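Local coordinates for peptidase S15/CocE/NonD (Thaumarchaeota archaeon SCGC AB-539-E09, PDB 4PF1), which is a serine aminopeptidase of the S15 family with an alpha/beta-hydrolase fold, which probably cleaves residues from the amino end of peptides, at residues M117-L122 with D194-M199; A206-A211 with G254-L259; Q214-T217 with E221-W224. All coordinates share one frame; numbering follows the deposited sequence.

How the contacts relate
All three contacts lie in the S15 catalytic region, in the loops, helices and short strand that lie between strands of the alpha/beta-hydrolase sheet. Contact 1 closes first along the chain, joining the loop after strand 100-105 to the residues ahead of helix 204-215. Contact 2 then pairs that helix with helix 254-261, and contact 3, nested inside the chain loop that contact 2 closes, folds the residues at and just beyond the C-terminal end of helix 204-215 back onto the following loop. The centres of contacts 1 and 2 lie about 10 Å apart, those of 2 and 3 about 11 Å. Trp-196 packs on Phe-255, and Glu-215 reaches both Met-118 and Phe-255; this continuous region also meets a second subunit.

Contact 1 of 3, residues M117-L122 with D194-M199; sequences MMNKPL and DDWFHM
Trp-196 presents the benzo end of its indole to Met-118 and Asn-119, two neighbours in a loop of the alpha/beta-hydrolase domain. The denser part is here, where CZ2 of Trp-196 receives both side chains. SD of Met-118 lies 4.1 Å from Trp-196 CZ2 in a Met-aromatic contact, the sulfur standing 58° off the normal of the six-membered ring and so approaching obliquely. Met-118 has CG anti to its backbone N (chi1 176°) and then bends at both later torsions, which curls the thioether against the indole. Asn-119 comes in at the ring edge, near its plane, with OD1 3.9 Å from Trp-196 CZ2 and its amide turned 58° from the indole.

Beside this meeting of sulfur, amide and ring the contact is looser, and a single water fills in. It donates to Asn-119 OD1 at 2.8 Å and accepts from Trp-196 NE1 at 3.0 Å, bridging two polar groups that do not bond directly. The backbones stay well apart, and a glycerol bound near Trp-196 suggests that a pocket adjoins the indole. Asn-119 also lies close to, though not in contact with, what is probably the catalytic Ser-His-Asp triad.

Across one face of the indole lies CB of Asp-195. Around the contact, Met-118 packs on Tyr-210 of helix 204-215 and Tyr-162 of helix 162-169, while Trp-196, just before strand 197-198, rests on Ser-207 of helix 204-215 and Leu-259 of helix 254-261.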
loop_
_atom_site.group_PDB
_atom_site.type_symbol
_atom_site.label_atom_id
_atom_site.label_comp_id
_atom_site.label_asym_id
_atom_site.label_seq_id
_atom_site.Cartn_x
_atom_site.Cartn_y
_atom_site.Cartn_z
ATOM N N MET A 117 27.793 -26.832 -19.046
ATOM C CA MET A 117 26.793 -27.428 -19.921
ATOM C C MET A 117 25.455 -27.362 -19.206
ATOM O O MET A 117 25.329 -27.927 -18.115
ATOM C CB MET A 117 27.163 -28.884 -20.263
ATOM C CG MET A 117 28.213 -29.013 -21.350
ATOM S SD MET A 117 28.757 -30.730 -21.576
ATOM C CE MET A 117 27.375 -31.392 -22.503
ATOM N N MET A 118 24.481 -26.612 -19.774
ATOM C CA MET A 118 23.133 -26.433 -19.211
ATOM C C MET A 118 22.541 -27.789 -18.824
ATOM O O MET A 118 22.404 -28.652 -19.685
ATOM C CB MET A 118 22.218 -25.710 -20.227
ATOM C CG MET A 118 20.761 -25.561 -19.769
ATOM S SD MET A 118 20.513 -24.305 -18.497
ATOM C CE MET A 118 20.862 -22.798 -19.440
ATOM N N ASN A 119 22.231 -27.983 -17.518
ATOM C CA ASN A 119 21.686 -29.237 -16.970
ATOM C C ASN A 119 22.494 -30.431 -17.488
ATOM O O ASN A 119 21.924 -31.353 -18.083
ATOM C CB ASN A 119 20.191 -29.396 -17.319
ATOM C CG ASN A 119 19.308 -28.314 -16.770
ATOM O OD1 ASN A 119 18.844 -27.438 -17.504
ATOM N ND2 ASN A 119 19.014 -28.377 -15.474
ATOM N N LYS A 120 23.838 -30.370 -17.325
ATOM C CA LYS A 120 24.779 -31.379 -17.821
ATOM C C LYS A 120 24.244 -32.800 -17.581
ATOM O O LYS A 120 23.988 -33.173 -16.433
ATOM C CB LYS A 120 26.162 -31.203 -17.174
ATOM C CG LYS A 120 27.276 -31.898 -17.939
ATOM C CD LYS A 120 28.569 -31.864 -17.173
ATOM C CE LYS A 120 29.710 -32.397 -17.997
ATOM N NZ LYS A 120 30.988 -32.395 -17.235
ATOM N N PRO A 121 23.984 -33.572 -18.664
ATOM C CA PRO A 121 23.452 -34.930 -18.476
ATOM C C PRO A 121 24.536 -35.921 -18.059
ATOM O O PRO A 121 25.716 -35.565 -18.026
ATOM C CB PRO A 121 22.876 -35.272 -19.853
ATOM C CG PRO A 121 23.698 -34.486 -20.814
ATOM C CD PRO A 121 24.203 -33.262 -20.096
ATOM N N LEU A 122 24.137 -37.174 -17.761
ATOM C CA LEU A 122 25.063 -38.247 -17.398
ATOM C C LEU A 122 26.014 -38.562 -18.544
ATOM O O LEU A 122 25.640 -38.389 -19.709
ATOM C CB LEU A 122 24.291 -39.529 -17.033
ATOM C CG LEU A 122 23.544 -39.578 -15.699
ATOM C CD1 LEU A 122 22.926 -40.935 -15.508
ATOM C CD2 LEU A 122 24.470 -39.283 -14.514
ATOM N N ASP A 194 8.129 -28.652 -18.528
ATOM C CA ASP A 194 8.765 -27.896 -17.461
ATOM C C ASP A 194 9.155 -26.464 -17.922
ATOM O O ASP A 194 8.256 -25.661 -18.163
ATOM C CB ASP A 194 9.927 -28.666 -16.809
ATOM C CG ASP A 194 9.471 -29.760 -15.838
ATOM O OD1 ASP A 194 8.387 -29.605 -15.228
ATOM O OD2 ASP A 194 10.203 -30.758 -15.681
ATOM N N ASP A 195 10.454 -26.132 -18.011
ATOM C CA ASP A 195 10.901 -24.752 -18.255
ATOM C C ASP A 195 10.942 -24.256 -19.706
ATOM O O ASP A 195 10.589 -23.100 -19.937
ATOM C CB ASP A 195 12.288 -24.529 -17.645
ATOM C CG ASP A 195 12.287 -24.579 -16.138
ATOM O OD1 ASP A 195 11.757 -23.637 -15.515
ATOM O OD2 ASP A 195 12.817 -25.555 -15.583
ATOM N N TRP A 196 11.488 -25.045 -20.643
ATOM C CA TRP A 196 11.743 -24.569 -22.010
ATOM C C TRP A 196 10.535 -24.703 -22.949
ATOM O O TRP A 196 10.276 -23.781 -23.719
ATOM C CB TRP A 196 12.986 -25.257 -22.611
ATOM C CG TRP A 196 14.072 -25.551 -21.604
ATOM C CD1 TRP A 196 14.595 -26.773 -21.298
ATOM C CD2 TRP A 196 14.702 -24.610 -20.716
ATOM N NE1 TRP A 196 15.512 -26.656 -20.279
ATOM C CE2 TRP A 196 15.593 -25.339 -19.899
ATOM C CE3 TRP A 196 14.588 -23.220 -20.524
ATOM C CZ2 TRP A 196 16.413 -24.717 -18.949
ATOM C CZ3 TRP A 196 15.363 -22.614 -19.546
ATOM C CH2 TRP A 196 16.263 -23.360 -18.772
ATOM N N PHE A 197 9.822 -25.839 -22.903
ATOM C CA PHE A 197 8.630 -26.078 -23.727
ATOM C C PHE A 197 7.531 -26.771 -22.918
ATOM O O PHE A 197 7.831 -27.496 -21.969
ATOM C CB PHE A 197 8.950 -26.968 -24.960
ATOM C CG PHE A 197 10.059 -26.555 -25.902
ATOM C CD1 PHE A 197 11.391 -26.812 -25.588
ATOM C CD2 PHE A 197 9.768 -26.082 -27.176
ATOM C CE1 PHE A 197 12.413 -26.491 -26.486
ATOM C CE2 PHE A 197 10.792 -25.757 -28.073
ATOM C CZ PHE A 197 12.107 -25.967 -27.724
ATOM N N HIS A 198 6.265 -26.594 -23.343
ATOM C CA HIS A 198 5.105 -27.314 -22.823
ATOM C C HIS A 198 4.440 -28.001 -23.997
ATOM O O HIS A 198 3.818 -27.335 -24.829
ATOM C CB HIS A 198 4.127 -26.389 -22.077
ATOM C CG HIS A 198 4.527 -26.083 -20.666
ATOM N ND1 HIS A 198 3.584 -25.898 -19.679
ATOM C CD2 HIS A 198 5.757 -25.897 -20.134
ATOM C CE1 HIS A 198 4.264 -25.608 -18.582
ATOM N NE2 HIS A 198 5.574 -25.589 -18.810
ATOM N N MET A 199 4.677 -29.322 -24.131
ATOM C CA MET A 199 4.174 -30.165 -25.228
ATOM C C MET A 199 4.486 -29.537 -26.625
ATOM O O MET A 199 3.629 -29.513 -27.514
ATOM C CB MET A 199 2.668 -30.469 -25.051
ATOM C CG MET A 199 2.393 -31.486 -23.951
ATOM S SD MET A 199 0.634 -31.700 -23.560
ATOM C CE MET A 199 0.374 -30.315 -22.430
HETATM O O HOH W 1 17.595 -28.671 -19.694
#

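Contact 2 of 3, residues A206-A211 with G254-L259; sequences ASLPYA and GFWKKL
Helix segments 206-211 and 254-259 run nearly antiparallel, their axes at 152° and 9.9 Å apart at closest approach, and form a helix-helix packing in the helical insertion of the alpha/beta-hydrolase domain. The backbones come nearest at Ala-211 and Phe-255, whose CA atoms are 6.3 Å apart. Segment 206-211 is kinked: Pro-209 has no amide hydrogen to give, and the N of Tyr-210 likewise makes no bond to the preceding turn, before Ala-211 N resumes the helical pattern by bonding to Ser-207 O.

The interface is apolar and buried, with three points of contact. At one end, Ala-211 sets its methyl CB at the edge of the Phe-255 ring, 4.3 Å from CD2 and near the ring plane. One face of that same ring is covered from within its own helix by Leu-259 CG, one turn on, offset toward the rim. Leu-259 in turn extends CD1 to Ser-207 CB at 4.1 Å. Ser-207 meets it through this methylene, while its OG is hydrogen-bonded to Arg-203 O, just ahead of the helix.

Helix 241-247 adjoins the third point, where Met-244 and Ala-245 touch Leu-208, and Ala-245 also touches Trp-256. With chi1 at 165°, the indole of Trp-256 swings away from its own amide nitrogen and comes round to Leu-208. There the methyl CD2 of Leu-208 settles obliquely against the benzo part of the indole, 3.6 Å from Trp-256 CE3 and 3.7 Å from Trp-256 CZ3.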
loop_
_atom_site.group_PDB
_atom_site.type_symbol
_atom_site.label_atom_id
_atom_site.label_comp_id
_atom_site.label_asym_id
_atom_site.label_seq_id
_atom_site.Cartn_x
_atom_site.Cartn_y
_atom_site.Cartn_z
ATOM N N ALA A 206 10.902 -17.378 -20.778
ATOM C CA ALA A 206 11.597 -18.082 -19.705
ATOM C C ALA A 206 12.931 -18.664 -20.178
ATOM O O ALA A 206 13.797 -18.943 -19.348
ATOM C CB ALA A 206 10.714 -19.194 -19.157
ATOM N N SER A 207 13.106 -18.845 -21.504
ATOM C CA SER A 207 14.310 -19.474 -22.036
ATOM C C SER A 207 15.408 -18.486 -22.446
ATOM O O SER A 207 16.527 -18.608 -21.951
ATOM C CB SER A 207 13.966 -20.376 -23.217
ATOM O OG SER A 207 13.013 -21.360 -22.849
ATOM N N LEU A 208 15.113 -17.556 -23.383
ATOM C CA LEU A 208 16.105 -16.628 -23.955
ATOM C C LEU A 208 16.828 -15.748 -22.898
ATOM O O LEU A 208 18.057 -15.804 -22.861
ATOM C CB LEU A 208 15.501 -15.748 -25.067
ATOM C CG LEU A 208 14.937 -16.476 -26.299
ATOM C CD1 LEU A 208 14.381 -15.488 -27.301
ATOM C CD2 LEU A 208 15.995 -17.336 -26.970
ATOM N N PRO A 209 16.133 -14.959 -22.022
ATOM C CA PRO A 209 16.873 -14.150 -21.027
ATOM C C PRO A 209 17.693 -15.002 -20.055
ATOM O O PRO A 209 18.806 -14.615 -19.696
ATOM C CB PRO A 209 15.766 -13.380 -20.292
ATOM C CG PRO A 209 14.597 -13.407 -21.218
ATOM C CD PRO A 209 14.679 -14.730 -21.911
ATOM N N TYR A 210 17.159 -16.176 -19.660
ATOM C CA TYR A 210 17.823 -17.098 -18.734
ATOM C C TYR A 210 19.092 -17.704 -19.353
ATOM O O TYR A 210 20.127 -17.732 -18.690
ATOM C CB TYR A 210 16.857 -18.202 -18.280
ATOM C CG TYR A 210 17.474 -19.204 -17.329
ATOM C CD1 TYR A 210 18.016 -20.398 -17.798
ATOM C CD2 TYR A 210 17.480 -18.979 -15.954
ATOM C CE1 TYR A 210 18.581 -21.325 -16.927
ATOM C CE2 TYR A 210 18.035 -19.906 -15.073
ATOM C CZ TYR A 210 18.581 -21.080 -15.565
ATOM O OH TYR A 210 19.123 -22.001 -14.708
ATOM N N ALA A 211 19.016 -18.190 -20.614
ATOM C CA ALA A 211 20.188 -18.743 -21.303
ATOM C C ALA A 211 21.261 -17.662 -21.474
ATOM O O ALA A 211 22.436 -17.936 -21.267
ATOM C CB ALA A 211 19.790 -19.319 -22.657
ATOM N N GLY A 254 25.604 -21.589 -26.108
ATOM C CA GLY A 254 25.397 -23.026 -26.283
ATOM C C GLY A 254 23.989 -23.569 -26.152
ATOM O O GLY A 254 23.568 -24.376 -26.988
ATOM N N PHE A 255 23.255 -23.173 -25.087
ATOM C CA PHE A 255 21.902 -23.693 -24.876
ATOM C C PHE A 255 20.917 -23.189 -25.934
ATOM O O PHE A 255 20.005 -23.936 -26.288
ATOM C CB PHE A 255 21.375 -23.411 -23.459
ATOM C CG PHE A 255 20.128 -24.195 -23.117
ATOM C CD1 PHE A 255 20.082 -25.577 -23.295
ATOM C CD2 PHE A 255 18.991 -23.552 -22.639
ATOM C CE1 PHE A 255 18.924 -26.299 -22.989
ATOM C CE2 PHE A 255 17.834 -24.277 -22.337
ATOM C CZ PHE A 255 17.809 -25.643 -22.515
ATOM N N TRP A 256 21.112 -21.957 -26.472
ATOM C CA TRP A 256 20.254 -21.451 -27.554
ATOM C C TRP A 256 20.469 -22.285 -28.824
ATOM O O TRP A 256 19.497 -22.623 -29.507
ATOM C CB TRP A 256 20.493 -19.952 -27.840
ATOM C CG TRP A 256 19.904 -19.485 -29.148
ATOM C CD1 TRP A 256 20.587 -19.003 -30.225
ATOM C CD2 TRP A 256 18.528 -19.583 -29.556
ATOM N NE1 TRP A 256 19.718 -18.742 -31.260
ATOM C CE2 TRP A 256 18.450 -19.105 -30.882
ATOM C CE3 TRP A 256 17.351 -20.028 -28.927
ATOM C CZ2 TRP A 256 17.237 -19.022 -31.578
ATOM C CZ3 TRP A 256 16.150 -19.945 -29.616
ATOM C CH2 TRP A 256 16.101 -19.452 -30.928
ATOM N N LYS A 257 21.740 -22.644 -29.114
ATOM C CA LYS A 257 22.108 -23.490 -30.255
ATOM C C LYS A 257 21.407 -24.846 -30.140
ATOM O O LYS A 257 20.896 -25.348 -31.134
ATOM C CB LYS A 257 23.635 -23.673 -30.337
ATOM C CG LYS A 257 24.398 -22.378 -30.616
ATOM C CD LYS A 257 25.914 -22.586 -30.585
ATOM C CE LYS A 257 26.502 -22.862 -31.951
ATOM N NZ LYS A 257 26.516 -21.648 -32.810
ATOM N N LYS A 258 21.311 -25.389 -28.907
ATOM C CA LYS A 258 20.615 -26.648 -28.615
ATOM C C LYS A 258 19.092 -26.500 -28.806
ATOM O O LYS A 258 18.469 -27.377 -29.403
ATOM C CB LYS A 258 20.923 -27.119 -27.184
ATOM C CG LYS A 258 22.365 -27.578 -26.979
ATOM C CD LYS A 258 22.690 -27.725 -25.500
ATOM C CE LYS A 258 24.124 -28.130 -25.268
ATOM N NZ LYS A 258 24.485 -28.071 -23.827
ATOM N N LEU A 259 18.501 -25.384 -28.305
ATOM C CA LEU A 259 17.058 -25.111 -28.420
ATOM C C LEU A 259 16.633 -24.957 -29.887
ATOM O O LEU A 259 15.619 -25.533 -30.294
ATOM C CB LEU A 259 16.664 -23.843 -27.624
ATOM C CG LEU A 259 16.688 -23.939 -26.092
ATOM C CD1 LEU A 259 16.688 -22.551 -25.463
ATOM C CD2 LEU A 259 15.512 -24.753 -25.561
#

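Contact 3 of 3, residues Q214-T217 with E221-W224; sequences QEAT and EIKW
A tight reversal of the chain follows helix 204-215, and a threonine hydroxyl bridges it: Thr-217 OG1 accepts a hydrogen bond from Glu-221 N at 2.7 Å with an N-H...O angle of 150°. Ile-222 N gives the same oxygen a second, weak bond at 3.4 Å. The hydroxyl sits between the backbone N and the carbonyl carbon of its residue (chi1 53°), which turns OG1 toward these amides and leaves CG2 to face the isoleucine side chain. OG1 donates in turn to a water 2.7 Å away, which donates onward to Ile-222 O, so the hydroxyl is linked to Ile-222 weakly at its amide and, through the water, at its carbonyl oxygen.

The methyl CG2 of Thr-217 meets Ile-222 CD1 at 3.7 Å, the two side chains crossing at about a right angle, while Ala-216 CB packs on Ile-222 CB at 4.0 Å. Phe-23 of a second subunit covers Ala-216 and Ile-222.

A valine at Thr-217 would probably leave the Glu-221 amide without its acceptor and the bridging water with one partner fewer, loosening the turn. Accepting one firm and one weak bond from successive amides, the side chain joins the two arms of the turn where their backbones do not bond each other across these residues.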
loop_
_atom_site.group_PDB
_atom_site.type_symbol
_atom_site.label_atom_id
_atom_site.label_comp_id
_atom_site.label_asym_id
_atom_site.label_seq_id
_atom_site.Cartn_x
_atom_site.Cartn_y
_atom_site.Cartn_z
ATOM N N GLN A 214 22.746 -16.776 -17.662
ATOM C CA GLN A 214 23.523 -17.897 -17.127
ATOM C C GLN A 214 24.674 -18.349 -18.048
ATOM O O GLN A 214 25.569 -19.059 -17.577
ATOM C CB GLN A 214 22.600 -19.108 -16.851
ATOM C CG GLN A 214 21.539 -18.876 -15.765
ATOM C CD GLN A 214 22.129 -18.738 -14.384
ATOM O OE1 GLN A 214 22.071 -17.675 -13.769
ATOM N NE2 GLN A 214 22.695 -19.814 -13.859
ATOM N N GLU A 215 24.643 -18.001 -19.358
ATOM C CA GLU A 215 25.670 -18.530 -20.270
ATOM C C GLU A 215 26.496 -17.491 -21.050
ATOM O O GLU A 215 27.436 -17.897 -21.744
ATOM C CB GLU A 215 25.060 -19.526 -21.252
ATOM C CG GLU A 215 24.410 -20.710 -20.565
ATOM C CD GLU A 215 24.127 -21.887 -21.466
ATOM O OE1 GLU A 215 24.032 -21.691 -22.699
ATOM O OE2 GLU A 215 24.045 -23.019 -20.942
ATOM N N ALA A 216 26.194 -16.180 -20.943
ATOM C CA ALA A 216 27.042 -15.186 -21.624
ATOM C C ALA A 216 28.433 -15.171 -20.969
ATOM O O ALA A 216 29.445 -15.194 -21.669
ATOM C CB ALA A 216 26.408 -13.802 -21.570
ATOM N N THR A 217 28.467 -15.213 -19.618
ATOM C CA THR A 217 29.700 -15.262 -18.825
ATOM C C THR A 217 29.591 -16.314 -17.715
ATOM O O THR A 217 28.485 -16.717 -17.340
ATOM C CB THR A 217 30.029 -13.887 -18.213
ATOM O OG1 THR A 217 28.898 -13.406 -17.486
ATOM C CG2 THR A 217 30.486 -12.869 -19.247
ATOM N N GLU A 221 28.202 -11.716 -15.490
ATOM C CA GLU A 221 28.675 -10.331 -15.567
ATOM C C GLU A 221 28.015 -9.578 -16.723
ATOM O O GLU A 221 28.023 -8.346 -16.729
ATOM C CB GLU A 221 30.199 -10.291 -15.712
ATOM C CG GLU A 221 30.939 -10.709 -14.455
ATOM C CD GLU A 221 32.443 -10.804 -14.611
ATOM O OE1 GLU A 221 32.906 -11.355 -15.637
ATOM O OE2 GLU A 221 33.162 -10.362 -13.686
ATOM N N ILE A 222 27.477 -10.317 -17.714
ATOM C CA ILE A 222 26.772 -9.748 -18.868
ATOM C C ILE A 222 25.311 -10.174 -18.767
ATOM O O ILE A 222 25.019 -11.376 -18.788
ATOM C CB ILE A 222 27.432 -10.159 -20.218
ATOM C CG1 ILE A 222 28.870 -9.583 -20.325
ATOM C CG2 ILE A 222 26.556 -9.721 -21.411
ATOM C CD1 ILE A 222 29.704 -10.068 -21.535
ATOM N N LYS A 223 24.399 -9.198 -18.593
ATOM C CA LYS A 223 22.987 -9.504 -18.392
ATOM C C LYS A 223 22.084 -8.929 -19.485
ATOM O O LYS A 223 22.393 -7.894 -20.085
ATOM C CB LYS A 223 22.524 -9.049 -17.003
ATOM C CG LYS A 223 23.016 -9.975 -15.895
ATOM C CD LYS A 223 22.512 -9.569 -14.526
ATOM C CE LYS A 223 23.244 -10.313 -13.435
ATOM N NZ LYS A 223 22.673 -10.031 -12.092
ATOM N N TRP A 224 20.975 -9.647 -19.754
ATOM C CA TRP A 224 19.963 -9.347 -20.771
ATOM C C TRP A 224 19.524 -7.886 -20.716
ATOM O O TRP A 224 19.104 -7.402 -19.663
ATOM C CB TRP A 224 18.756 -10.287 -20.595
ATOM C CG TRP A 224 17.642 -10.076 -21.580
ATOM C CD1 TRP A 224 16.573 -9.239 -21.443
ATOM C CD2 TRP A 224 17.441 -10.785 -22.810
ATOM N NE1 TRP A 224 15.740 -9.351 -22.530
ATOM C CE2 TRP A 224 16.243 -10.303 -23.381
ATOM C CE3 TRP A 224 18.158 -11.788 -23.488
ATOM C CZ2 TRP A 224 15.751 -10.780 -24.601
ATOM C CZ3 TRP A 224 17.663 -12.268 -24.692
ATOM C CH2 TRP A 224 16.484 -11.754 -25.244
HETATM O O HOH W 2 26.284 -13.660 -18.179
#